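Local coordinates for putative acyl-[acyl-carrier-protein]--UDP-N-acetylglucosamine O-acyltransferase (Bacteroides fragilis, PDB 4R36), which probably transfers an acyl chain from acyl carrier protein to a hydroxyl group of UDP-N-acetylglucosamine, the first reaction of lipid A synthesis, at residues A[21-26]-A[40-45]; A[48-53]-A[62-67]; A[92-97]-A[114-119]; A[105-110]-A[127-132]; A[150-155]-A[164-169]. All coordinates share one frame; numbering follows the deposited sequence.

Contact 1: A[21-26]-A[40-45]; sequences MISPLA and IAPFVY
A chi1 of 165° in S23 places OG on the far side from the backbone N and lays it against the P42 ring, with OG 3.5 Å from P42 CG. From this position OG also accepts the N-H of L25 (OG to N 2.9 Å), closing an ST turn that helps to fix the S23-A26 beta turn. In L25 a chi1 of -60° sets CG beside its own backbone N and leaves CD1 4.2 Å from P42 CB, while L25 CB rests 3.8 Å from the same atom. P42 CB in turn sits over the centre of one face of the F43 ring. L25 also packs on Y27 of the third subunit. Three backbone hydrogen bonds join the two segments. I40 N gives to M21 O and I40 O receives S23 N at 2.8 Å, making a single bridge between I22 and I40. F43 N reaches L25 O at 3.0 Å, but from above the carbonyl plane. Towards the interior, A26 CB meets I40 CG2 at 3.7 Å. The contact stacks the first modelled residues on the next coil of the left-handed beta-helix, at its N-terminal end. I22 and I40 both lie on I28 of strand 27-28, and Y45, which opens strand 45-46, pairs with A62 and I64 by backbone hydrogen bonds.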
# COMPACT_ATOMS: atom_id res chain seq x y z
N MET A 21 21.13 -10.46 -24.61
CA MET A 21 21.06 -9.47 -23.45
C MET A 21 19.85 -8.54 -23.50
O MET A 21 19.19 -8.34 -22.47
CB MET A 21 22.34 -8.63 -23.32
CG MET A 21 23.32 -9.25 -22.33
SD MET A 21 24.46 -8.08 -21.58
CE MET A 21 24.55 -8.91 -20.00
N ILE A 22 19.63 -7.94 -24.67
CA ILE A 22 18.42 -7.20 -24.94
C ILE A 22 17.39 -8.14 -25.55
O ILE A 22 17.58 -8.61 -26.68
CB ILE A 22 18.65 -6.00 -25.78
CG1 ILE A 22 19.59 -5.06 -25.02
CG2 ILE A 22 17.34 -5.30 -26.08
CD1 ILE A 22 19.85 -3.73 -25.71
N SER A 23 16.35 -8.49 -24.81
CA SER A 23 15.35 -9.43 -25.37
C SER A 23 14.64 -8.85 -26.59
O SER A 23 14.24 -7.69 -26.61
CB SER A 23 14.32 -9.88 -24.32
OG SER A 23 13.20 -10.49 -24.87
N PRO A 24 14.44 -9.69 -27.64
CA PRO A 24 13.62 -9.25 -28.77
C PRO A 24 12.13 -9.09 -28.38
O PRO A 24 11.34 -8.63 -29.17
CB PRO A 24 13.76 -10.40 -29.82
CG PRO A 24 14.31 -11.56 -29.07
CD PRO A 24 14.97 -11.06 -27.81
N LEU A 25 11.72 -9.56 -27.22
CA LEU A 25 10.31 -9.39 -26.83
C LEU A 25 10.08 -8.09 -25.96
O LEU A 25 8.96 -7.84 -25.52
CB LEU A 25 9.90 -10.64 -26.06
CG LEU A 25 9.98 -12.00 -26.75
CD1 LEU A 25 9.69 -13.12 -25.80
CD2 LEU A 25 9.01 -12.00 -27.92
N ALA A 26 11.13 -7.32 -25.74
CA ALA A 26 11.01 -5.95 -25.23
C ALA A 26 10.60 -5.05 -26.34
O ALA A 26 10.92 -5.34 -27.50
CB ALA A 26 12.36 -5.51 -24.67
N ILE A 40 17.86 -6.39 -20.75
CA ILE A 40 16.48 -6.02 -20.86
C ILE A 40 15.69 -7.28 -21.13
O ILE A 40 15.90 -7.98 -22.12
CB ILE A 40 16.26 -4.94 -21.88
CG1 ILE A 40 17.11 -3.73 -21.53
CG2 ILE A 40 14.80 -4.59 -22.00
CD1 ILE A 40 17.11 -2.60 -22.50
N ALA A 41 14.76 -7.57 -20.24
CA ALA A 41 13.92 -8.70 -20.30
C ALA A 41 12.71 -8.51 -21.24
O ALA A 41 12.42 -7.44 -21.65
CB ALA A 41 13.44 -9.07 -18.87
N PRO A 42 11.97 -9.62 -21.54
CA PRO A 42 10.72 -9.55 -22.31
C PRO A 42 9.71 -8.62 -21.65
O PRO A 42 9.66 -8.52 -20.40
CB PRO A 42 10.20 -10.98 -22.27
CG PRO A 42 11.44 -11.81 -22.09
CD PRO A 42 12.34 -11.01 -21.22
N PHE A 43 8.94 -7.95 -22.48
CA PHE A 43 7.77 -7.21 -22.05
C PHE A 43 8.13 -5.92 -21.31
O PHE A 43 7.28 -5.28 -20.80
CB PHE A 43 6.78 -8.12 -21.24
CG PHE A 43 6.64 -9.54 -21.84
CD1 PHE A 43 6.41 -9.70 -23.20
CD2 PHE A 43 6.78 -10.66 -21.06
CE1 PHE A 43 6.29 -10.99 -23.74
CE2 PHE A 43 6.63 -11.94 -21.56
CZ PHE A 43 6.41 -12.10 -22.92
N VAL A 44 9.40 -5.53 -21.37
CA VAL A 44 9.83 -4.22 -20.98
C VAL A 44 9.44 -3.25 -22.06
O VAL A 44 9.60 -3.52 -23.28
CB VAL A 44 11.35 -4.20 -20.72
CG1 VAL A 44 11.85 -2.78 -20.53
CG2 VAL A 44 11.71 -5.06 -19.56
N TYR A 45 8.94 -2.10 -21.64
CA TYR A 45 8.53 -1.03 -22.53
C TYR A 45 9.37 0.18 -22.27
O TYR A 45 9.40 0.68 -21.14
CB TYR A 45 7.07 -0.69 -22.33
CG TYR A 45 6.64 0.53 -23.10
CD1 TYR A 45 6.74 1.82 -22.55
CD2 TYR A 45 6.14 0.42 -24.37
CE1 TYR A 45 6.33 2.95 -23.27
CE2 TYR A 45 5.76 1.53 -25.10
CZ TYR A 45 5.87 2.79 -24.57
OH TYR A 45 5.42 3.86 -25.32

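Contact 2: A[48-53]-A[62-67]; sequences RNVVIG and ANILYG
N49 lies against Y66 and G67 at a corner between successive coils of the left-handed parallel beta-helix, G67 following N49 by eighteen positions. The N49 side chain spreads over one face of the Y66 ring: CB lies 4.0 Å from the ring centroid in a CH-pi contact, and ND2 sits above the middle of the face, 3.4 Å from Y66 CZ. The amide plane is at 71° to the ring, so the amide stands steeply on it. A chi1 of -174° turns CG of N49 away from the backbone N and carries the amide over the ring, while OD1 accepts a hydrogen bond from R69 NH2. Y66 CE2 lies over one face of the R48 guanidinium, 3.8 Å from R48 CZ, the planes 55° apart, while the phenol OH is hydrogen-bonded to E95. Such corners are where the hexapeptide-repeat chain bends from one sheet to the next, and here the bend is tied by a hydrogen bond from G67 N to N49 O, 2.7 Å. Y66 CA adds a CA-H...O contact to R48 O at 3.4 Å, and D47 accepts from Y66 N. Beyond the corner the chemistry turns apolar. V50 sets CG2 3.5 Å from L65 O and CG1 3.8 Å from I64 CG2, the side chains meeting at about a right angle. I52 CD1 approaches the same I64 methyl more loosely, and both residues pack on I70.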
# COMPACT_ATOMS: atom_id res chain seq x y z
N ARG A 48 10.68 6.74 -26.18
CA ARG A 48 11.58 7.77 -26.63
C ARG A 48 11.86 8.78 -25.51
O ARG A 48 11.17 8.77 -24.47
CB ARG A 48 10.97 8.43 -27.86
CG ARG A 48 9.82 9.35 -27.54
CD ARG A 48 9.09 9.86 -28.76
NE ARG A 48 7.84 10.44 -28.30
CZ ARG A 48 7.56 11.74 -28.32
NH1 ARG A 48 8.43 12.63 -28.77
NH2 ARG A 48 6.40 12.14 -27.88
N ASN A 49 12.89 9.62 -25.69
CA ASN A 49 13.33 10.60 -24.68
C ASN A 49 13.62 9.86 -23.36
O ASN A 49 13.19 10.28 -22.26
CB ASN A 49 12.29 11.68 -24.48
CG ASN A 49 12.75 12.79 -23.56
OD1 ASN A 49 13.92 13.07 -23.45
ND2 ASN A 49 11.83 13.34 -22.81
N VAL A 50 14.39 8.79 -23.50
CA VAL A 50 14.87 7.98 -22.40
C VAL A 50 16.38 7.89 -22.54
O VAL A 50 16.90 7.68 -23.68
CB VAL A 50 14.23 6.58 -22.41
CG1 VAL A 50 15.04 5.62 -21.55
CG2 VAL A 50 12.73 6.64 -22.06
N VAL A 51 17.09 8.02 -21.41
CA VAL A 51 18.50 7.74 -21.30
C VAL A 51 18.74 6.70 -20.22
O VAL A 51 18.29 6.86 -19.09
CB VAL A 51 19.29 9.00 -21.00
CG1 VAL A 51 20.79 8.74 -20.95
CG2 VAL A 51 18.91 10.06 -22.05
N ILE A 52 19.43 5.63 -20.61
CA ILE A 52 19.81 4.53 -19.73
C ILE A 52 21.32 4.31 -19.85
O ILE A 52 21.86 4.10 -20.98
CB ILE A 52 19.04 3.23 -20.10
CG1 ILE A 52 17.53 3.37 -19.84
CG2 ILE A 52 19.60 2.04 -19.36
CD1 ILE A 52 16.69 2.34 -20.54
N GLY A 53 22.00 4.29 -18.72
CA GLY A 53 23.46 4.14 -18.61
C GLY A 53 23.93 2.73 -18.78
O GLY A 53 23.23 1.89 -19.36
N ALA A 62 8.71 -4.20 -16.85
CA ALA A 62 8.99 -2.90 -16.30
C ALA A 62 8.71 -1.88 -17.41
O ALA A 62 8.77 -2.25 -18.61
CB ALA A 62 10.42 -2.82 -15.82
N ASN A 63 8.46 -0.63 -17.01
CA ASN A 63 8.12 0.45 -17.93
C ASN A 63 9.03 1.66 -17.68
O ASN A 63 9.10 2.18 -16.53
CB ASN A 63 6.69 0.85 -17.76
CG ASN A 63 5.73 -0.35 -17.83
OD1 ASN A 63 5.46 -1.10 -16.84
ND2 ASN A 63 5.19 -0.48 -18.92
N ILE A 64 9.78 2.08 -18.71
CA ILE A 64 10.64 3.23 -18.65
C ILE A 64 10.10 4.25 -19.64
O ILE A 64 10.22 4.10 -20.91
CB ILE A 64 12.11 2.87 -19.00
CG1 ILE A 64 12.60 1.59 -18.33
CG2 ILE A 64 13.06 4.06 -18.69
CD1 ILE A 64 12.68 1.69 -16.82
N LEU A 65 9.47 5.30 -19.10
CA LEU A 65 8.70 6.22 -19.92
C LEU A 65 9.42 7.54 -20.26
O LEU A 65 10.49 7.89 -19.70
CB LEU A 65 7.37 6.51 -19.21
CG LEU A 65 6.51 5.32 -18.75
CD1 LEU A 65 5.24 5.87 -18.09
CD2 LEU A 65 6.16 4.43 -19.94
N TYR A 66 8.83 8.23 -21.22
CA TYR A 66 9.28 9.51 -21.71
C TYR A 66 9.76 10.40 -20.56
O TYR A 66 8.99 10.71 -19.61
CB TYR A 66 8.06 10.16 -22.39
CG TYR A 66 8.32 11.49 -23.01
CD1 TYR A 66 8.21 12.65 -22.27
CD2 TYR A 66 8.65 11.60 -24.38
CE1 TYR A 66 8.40 13.89 -22.86
CE2 TYR A 66 8.86 12.85 -24.97
CZ TYR A 66 8.76 13.98 -24.22
OH TYR A 66 8.96 15.21 -24.78
N GLY A 67 11.04 10.77 -20.62
CA GLY A 67 11.62 11.65 -19.65
C GLY A 67 12.49 10.96 -18.63
O GLY A 67 13.02 11.61 -17.74

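Contact 3: A[92-97]-A[114-119]; sequences KGEEST and RGTAAK
R114 starts with CB against the backbone of T97, 3.4 Å from T97 O. With chi1 at 68°, CG stands between its own backbone N and carbonyl carbon and comes within 3.1 Å of S96 OG. CD continues along the same hydroxyl and S96 O, the chain running straight out to NE. At the end NH1 gives two hydrogen bonds, to S96 OG at 2.8 Å and to E94 O at 3.0 Å, the carbonyl lying near the guanidinium plane. NH2 reaches a water at 2.8 Å that is hydrogen-bonded to G93 O; the partners named are all neutral oxygens. Both segments belong to loops that leave the coils of the left-handed beta-helix: 92-97 runs into strand 97-100, whereas the loop holding 114-119 leads to strand 121-124. S96 OG, while accepting from R114, donates a hydrogen bond to G115 O at 2.7 Å. G115 N donates one to T97 O, from above the carbonyl plane. E94 folds back at chi2, and its carboxylate joins both loops: OE2 accepts A117 N at 2.8 Å on the anti side, and OE1 takes K92 N on the syn side. T116, whose OG1 is bound by D139, has its side chain about 4 Å (nearest atoms) from that of H138, a UDP-N-acetylglucosamine-binding residue.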
# COMPACT_ATOMS: atom_id res chain seq x y z
N LYS A 92 0.52 20.52 -16.62
CA LYS A 92 -0.12 20.94 -17.89
C LYS A 92 0.69 20.48 -19.08
O LYS A 92 0.63 21.11 -20.09
CB LYS A 92 -0.15 22.46 -18.01
CG LYS A 92 -0.73 23.22 -16.86
CD LYS A 92 -2.22 22.94 -16.79
CE LYS A 92 -2.93 23.97 -15.91
NZ LYS A 92 -4.08 23.29 -15.25
N GLY A 93 1.42 19.38 -18.99
CA GLY A 93 2.12 18.79 -20.11
C GLY A 93 3.51 19.37 -20.33
O GLY A 93 4.16 19.01 -21.31
N GLU A 94 3.99 20.22 -19.43
CA GLU A 94 5.38 20.70 -19.48
C GLU A 94 6.37 19.56 -19.54
O GLU A 94 6.09 18.45 -19.07
CB GLU A 94 5.71 21.65 -18.29
CG GLU A 94 5.62 21.04 -16.88
CD GLU A 94 4.25 21.14 -16.23
OE1 GLU A 94 3.23 21.18 -16.94
OE2 GLU A 94 4.17 21.14 -14.93
N GLU A 95 7.51 19.81 -20.18
CA GLU A 95 8.66 18.90 -20.17
C GLU A 95 9.27 18.74 -18.76
O GLU A 95 9.38 19.73 -17.97
CB GLU A 95 9.78 19.40 -21.12
CG GLU A 95 9.45 19.25 -22.59
CD GLU A 95 9.17 17.82 -22.97
OE1 GLU A 95 9.85 16.92 -22.49
OE2 GLU A 95 8.26 17.58 -23.74
N SER A 96 9.64 17.50 -18.42
CA SER A 96 10.24 17.22 -17.13
C SER A 96 10.91 15.86 -17.23
O SER A 96 10.77 15.16 -18.22
CB SER A 96 9.13 17.27 -16.02
OG SER A 96 8.25 16.18 -16.20
N THR A 97 11.67 15.49 -16.19
CA THR A 97 12.29 14.22 -16.11
C THR A 97 11.98 13.44 -14.81
O THR A 97 11.53 14.05 -13.82
CB THR A 97 13.82 14.35 -16.16
OG1 THR A 97 14.22 15.28 -15.18
CG2 THR A 97 14.25 14.87 -17.53
N ARG A 114 7.81 11.65 -13.26
CA ARG A 114 8.55 12.81 -13.64
C ARG A 114 8.05 14.08 -13.03
O ARG A 114 6.97 14.14 -12.37
CB ARG A 114 8.65 12.92 -15.18
CG ARG A 114 7.40 13.21 -16.00
CD ARG A 114 7.86 13.14 -17.47
NE ARG A 114 6.83 13.34 -18.49
CZ ARG A 114 6.50 14.50 -19.08
NH1 ARG A 114 7.00 15.63 -18.70
NH2 ARG A 114 5.59 14.52 -20.04
N GLY A 115 8.82 15.13 -13.21
CA GLY A 115 8.58 16.41 -12.51
C GLY A 115 7.45 17.30 -13.08
O GLY A 115 6.82 16.97 -14.09
N THR A 116 7.23 18.43 -12.42
CA THR A 116 6.31 19.48 -12.88
C THR A 116 7.12 20.78 -13.05
O THR A 116 8.29 20.84 -12.69
CB THR A 116 5.19 19.78 -11.89
OG1 THR A 116 5.73 20.38 -10.69
CG2 THR A 116 4.39 18.56 -11.57
N ALA A 117 6.47 21.85 -13.49
CA ALA A 117 7.11 23.17 -13.59
C ALA A 117 7.61 23.68 -12.25
O ALA A 117 8.42 24.58 -12.19
CB ALA A 117 6.13 24.17 -14.17
N ALA A 118 7.08 23.17 -11.15
CA ALA A 118 7.58 23.58 -9.82
C ALA A 118 9.08 23.37 -9.62
O ALA A 118 9.67 24.05 -8.78
CB ALA A 118 6.81 22.80 -8.70
N LYS A 119 9.64 22.38 -10.29
CA LYS A 119 11.05 22.10 -10.30
C LYS A 119 11.46 21.55 -11.67
O LYS A 119 12.29 22.15 -12.36
CB LYS A 119 11.47 21.10 -9.19
CG LYS A 119 12.98 20.91 -9.13
CD LYS A 119 13.46 19.95 -8.05
CE LYS A 119 14.94 19.72 -8.18
NZ LYS A 119 15.51 18.84 -7.12
O HOH W 1 5.60 16.78 -21.65

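Contact 4: A[105-110]-A[127-132]; sequences LIRENV and NNLLME
L129 and L105 mesh across two parallel strands. A chi1 of 169° puts CG of L129 remote from its backbone N, and CD1 drops into the hollow between L105 CB, at 3.7 Å, and R107 CG, at 3.9 Å. On the opposite face of the sheet, I106 and L130 lie side by side and point the same way, CD1 of one 4.0 Å from CD1 of the other. Further along, V110 CG2 fills the notch formed by two carbonyls, 3.2 Å from M131 O and slightly farther from L130 O. E132 settles on the 107-110 turn, its CA making a CA-H...O contact with E108 O at 3.1 Å. Backbone hydrogen bonds hold this fit in register: L105 N to N128 O and L130 N to L105 O are nearly straight, and R107 N to L130 O, at 3.0 Å, is more bent. R107 curls at chi2 and chi3 (-57° and -56°), folding its guanidinium edge onto E108: NE meets OE1 at 2.9 Å, and NH2 gives to the same oxygen from the same face. NH2 also reaches I85 O of the third subunit, and the group makes a cation-pi contact with F77. E132 forms a salt bridge with K153 of the third subunit, and a water joins its OE1 to N109 ND2; N109 OD1 shares a calcium ion with the equivalent atoms of both other subunits. Strands 105-106 and 129-130 are neighbours in one sheet of the left-handed beta-helix, between 75-76 and 147-148, with I76 against I106 and V148 and I142 against L130.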
# COMPACT_ATOMS: atom_id res chain seq x y z
N LEU A 105 18.42 -0.20 -6.30
CA LEU A 105 17.56 -1.34 -6.40
C LEU A 105 16.14 -0.81 -6.38
O LEU A 105 15.70 -0.31 -5.35
CB LEU A 105 17.81 -2.28 -5.23
CG LEU A 105 19.27 -2.81 -5.15
CD1 LEU A 105 19.53 -3.52 -3.83
CD2 LEU A 105 19.55 -3.72 -6.33
N ILE A 106 15.47 -0.84 -7.53
CA ILE A 106 14.16 -0.31 -7.73
C ILE A 106 13.19 -1.52 -7.85
O ILE A 106 13.10 -2.20 -8.88
CB ILE A 106 14.08 0.55 -9.03
CG1 ILE A 106 15.20 1.62 -9.05
CG2 ILE A 106 12.71 1.14 -9.20
CD1 ILE A 106 15.18 2.61 -7.94
N ARG A 107 12.47 -1.79 -6.76
CA ARG A 107 11.74 -3.05 -6.63
C ARG A 107 10.41 -3.00 -7.37
O ARG A 107 10.02 -2.00 -7.98
CB ARG A 107 11.57 -3.39 -5.12
CG ARG A 107 12.89 -3.67 -4.36
CD ARG A 107 13.74 -4.79 -4.95
NE ARG A 107 12.98 -6.04 -5.06
CZ ARG A 107 13.39 -7.23 -4.63
NH1 ARG A 107 14.62 -7.42 -4.13
NH2 ARG A 107 12.58 -8.27 -4.76
N GLU A 108 9.74 -4.13 -7.32
CA GLU A 108 8.49 -4.35 -7.98
C GLU A 108 7.46 -3.27 -7.76
O GLU A 108 7.22 -2.83 -6.62
CB GLU A 108 7.85 -5.67 -7.54
CG GLU A 108 8.68 -6.92 -7.73
CD GLU A 108 9.53 -7.33 -6.52
OE1 GLU A 108 10.19 -6.43 -5.90
OE2 GLU A 108 9.62 -8.53 -6.21
N ASN A 109 6.86 -2.83 -8.86
CA ASN A 109 5.81 -1.83 -8.85
C ASN A 109 6.15 -0.49 -8.21
O ASN A 109 5.24 0.24 -7.88
CB ASN A 109 4.56 -2.41 -8.20
CG ASN A 109 3.99 -3.53 -9.02
OD1 ASN A 109 3.72 -3.32 -10.22
ND2 ASN A 109 3.84 -4.74 -8.42
N VAL A 110 7.43 -0.18 -8.05
CA VAL A 110 7.84 1.14 -7.65
C VAL A 110 7.45 2.15 -8.74
O VAL A 110 7.57 1.86 -9.93
CB VAL A 110 9.31 1.22 -7.36
CG1 VAL A 110 9.79 2.65 -7.33
CG2 VAL A 110 9.66 0.47 -6.05
N ASN A 127 22.77 4.23 -4.86
CA ASN A 127 22.91 3.22 -3.79
C ASN A 127 21.67 3.22 -2.85
O ASN A 127 21.81 2.98 -1.66
CB ASN A 127 24.20 3.40 -2.96
CG ASN A 127 25.44 3.54 -3.85
OD1 ASN A 127 25.77 2.65 -4.53
ND2 ASN A 127 26.10 4.64 -3.79
N ASN A 128 20.50 3.42 -3.43
CA ASN A 128 19.28 3.30 -2.67
C ASN A 128 18.60 2.01 -2.90
O ASN A 128 18.67 1.44 -4.00
CB ASN A 128 18.35 4.43 -3.07
CG ASN A 128 18.96 5.79 -2.80
OD1 ASN A 128 19.09 6.22 -1.61
ND2 ASN A 128 19.29 6.50 -3.89
N LEU A 129 17.84 1.59 -1.90
CA LEU A 129 16.87 0.51 -2.04
C LEU A 129 15.46 1.04 -1.85
O LEU A 129 15.10 1.52 -0.77
CB LEU A 129 17.15 -0.57 -1.03
CG LEU A 129 16.14 -1.66 -0.82
CD1 LEU A 129 15.77 -2.37 -2.13
CD2 LEU A 129 16.56 -2.65 0.24
N LEU A 130 14.68 0.97 -2.89
CA LEU A 130 13.28 1.36 -2.86
C LEU A 130 12.50 0.08 -2.99
O LEU A 130 12.38 -0.49 -4.03
CB LEU A 130 12.93 2.35 -3.96
CG LEU A 130 13.76 3.68 -4.07
CD1 LEU A 130 13.10 4.59 -5.10
CD2 LEU A 130 13.82 4.42 -2.74
N MET A 131 11.90 -0.32 -1.86
CA MET A 131 11.19 -1.58 -1.79
C MET A 131 9.86 -1.53 -2.54
O MET A 131 9.42 -0.46 -2.98
CB MET A 131 10.95 -1.98 -0.32
CG MET A 131 12.24 -2.35 0.37
SD MET A 131 11.85 -3.11 1.97
CE MET A 131 13.38 -2.77 2.72
N GLU A 132 9.24 -2.69 -2.70
CA GLU A 132 8.10 -2.78 -3.65
C GLU A 132 7.01 -1.81 -3.31
O GLU A 132 6.75 -1.54 -2.11
CB GLU A 132 7.55 -4.19 -3.76
CG GLU A 132 6.91 -4.79 -2.50
CD GLU A 132 5.50 -4.27 -2.18
OE1 GLU A 132 4.76 -3.86 -3.12
OE2 GLU A 132 5.12 -4.36 -0.98
O HOH W 2 3.95 -4.83 -5.61

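Contact 5: A[150-155]-A[164-169]; sequences NSTKMA and AIISAN
T152 OG1 donates a hydrogen bond to S167 O at 2.7 Å, in the carbonyl plane, and N169 N gives to N150 O at 2.8 Å with an N-H...O angle of 162°. These two bonds tie adjacent corner turns of the left-handed beta-helix, N150 lying beside A168 and T152 beside N169. The threonine hydroxyl also accepts from V170 N, so it is held as donor and acceptor at once. With chi1 at -79°, OG1 lies beside its own backbone N and CG2 is turned away from that N, into the interior of the helix. There it meets I166 CG2 at 4.0 Å, the two side chains crossing at about a right angle. N150 N, by contrast, is buried without a polar partner in the model. K153 NZ reaches back to S151 OG at 3.1 Å and also holds G133 O and, in a salt bridge, E132 of the second subunit. S151 packs on its counterpart in that subunit, and A168 and N169 touch L171 of the third, so the turn lies at the trimer interface. A168 CB fits against N150 O at 3.3 Å.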
# COMPACT_ATOMS: atom_id res chain seq x y z
N ASN A 150 8.46 -1.03 1.99
CA ASN A 150 7.34 -1.39 1.18
C ASN A 150 6.22 -0.36 1.21
O ASN A 150 5.70 -0.03 2.32
CB ASN A 150 6.79 -2.73 1.59
CG ASN A 150 7.88 -3.83 1.63
OD1 ASN A 150 8.51 -4.08 0.65
ND2 ASN A 150 7.98 -4.57 2.75
N SER A 151 5.86 0.12 -0.01
CA SER A 151 4.69 0.93 -0.26
C SER A 151 4.74 2.25 0.51
O SER A 151 3.72 2.88 0.72
CB SER A 151 3.38 0.11 -0.02
OG SER A 151 2.35 0.69 -0.76
N THR A 152 5.93 2.71 0.87
CA THR A 152 6.01 4.08 1.40
C THR A 152 5.73 5.08 0.30
O THR A 152 6.13 4.87 -0.85
CB THR A 152 7.33 4.27 2.12
OG1 THR A 152 7.17 3.66 3.40
CG2 THR A 152 7.72 5.72 2.27
N LYS A 153 5.02 6.15 0.66
CA LYS A 153 4.57 7.19 -0.29
C LYS A 153 5.25 8.52 0.02
O LYS A 153 5.13 9.11 1.17
CB LYS A 153 3.05 7.33 -0.29
CG LYS A 153 2.27 6.00 -0.21
CD LYS A 153 2.54 5.25 -1.52
CE LYS A 153 1.67 3.99 -1.62
NZ LYS A 153 2.11 3.10 -2.69
N MET A 154 6.06 8.96 -0.92
CA MET A 154 6.72 10.27 -0.83
C MET A 154 6.04 11.25 -1.75
O MET A 154 6.02 11.07 -2.98
CB MET A 154 8.18 10.10 -1.16
CG MET A 154 8.92 9.43 0.06
SD MET A 154 10.44 8.76 -0.46
CE MET A 154 9.87 7.27 -1.33
N ALA A 155 5.40 12.25 -1.14
CA ALA A 155 4.56 13.19 -1.85
C ALA A 155 5.44 14.24 -2.59
O ALA A 155 6.67 14.17 -2.64
CB ALA A 155 3.57 13.84 -0.88
N ALA A 164 19.11 7.56 5.12
CA ALA A 164 17.93 7.45 5.91
C ALA A 164 17.38 6.04 5.75
O ALA A 164 17.59 5.42 4.73
CB ALA A 164 16.88 8.47 5.42
N ILE A 165 16.73 5.55 6.79
CA ILE A 165 16.00 4.31 6.75
C ILE A 165 14.55 4.57 7.07
O ILE A 165 14.22 5.03 8.15
CB ILE A 165 16.57 3.25 7.68
CG1 ILE A 165 18.01 2.94 7.25
CG2 ILE A 165 15.71 1.99 7.61
CD1 ILE A 165 18.69 1.91 8.09
N ILE A 166 13.67 4.28 6.12
CA ILE A 166 12.23 4.51 6.28
C ILE A 166 11.56 3.16 6.16
O ILE A 166 11.86 2.41 5.20
CB ILE A 166 11.72 5.50 5.24
CG1 ILE A 166 12.56 6.77 5.33
CG2 ILE A 166 10.24 5.76 5.39
CD1 ILE A 166 12.23 7.81 4.29
N SER A 167 10.71 2.80 7.11
CA SER A 167 10.06 1.51 7.06
C SER A 167 8.86 1.56 6.11
O SER A 167 8.74 2.45 5.28
CB SER A 167 9.61 0.95 8.42
OG SER A 167 10.58 1.15 9.40
N ALA A 168 8.04 0.54 6.19
CA ALA A 168 6.95 0.33 5.29
C ALA A 168 5.75 1.15 5.63
O ALA A 168 5.52 1.53 6.81
CB ALA A 168 6.56 -1.15 5.33
N ASN A 169 4.95 1.41 4.60
CA ASN A 169 3.71 2.16 4.74
C ASN A 169 3.81 3.49 5.43
O ASN A 169 2.89 3.91 6.10
CB ASN A 169 2.65 1.30 5.46
CG ASN A 169 1.99 0.30 4.51
OD1 ASN A 169 2.37 0.21 3.36
ND2 ASN A 169 1.06 -0.45 5.00

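All five contacts join coils of the same beta-helix. Contact 1, at its N-terminal end, is partly open to solvent and depends on backbone bonds and apolar side chains. Contacts 2, 4 and 5 are buried. Contact 4 alone pairs two regular strands, whereas 2 and 5 join corners through one backbone bond each, contact 5 adding a threonine hydroxyl. Contact 3, in the projecting loops, is the most polar and is untouched by other subunits. Three successive pairs also meet in space: Y45 with I64 (contacts 1 and 2) and E132 with S151 (4 and 5) by backbone hydrogen bonds, Y66 OH with the E95 carboxylate (2 and 3). Contacts 3 and 4 merely adjoin in sequence.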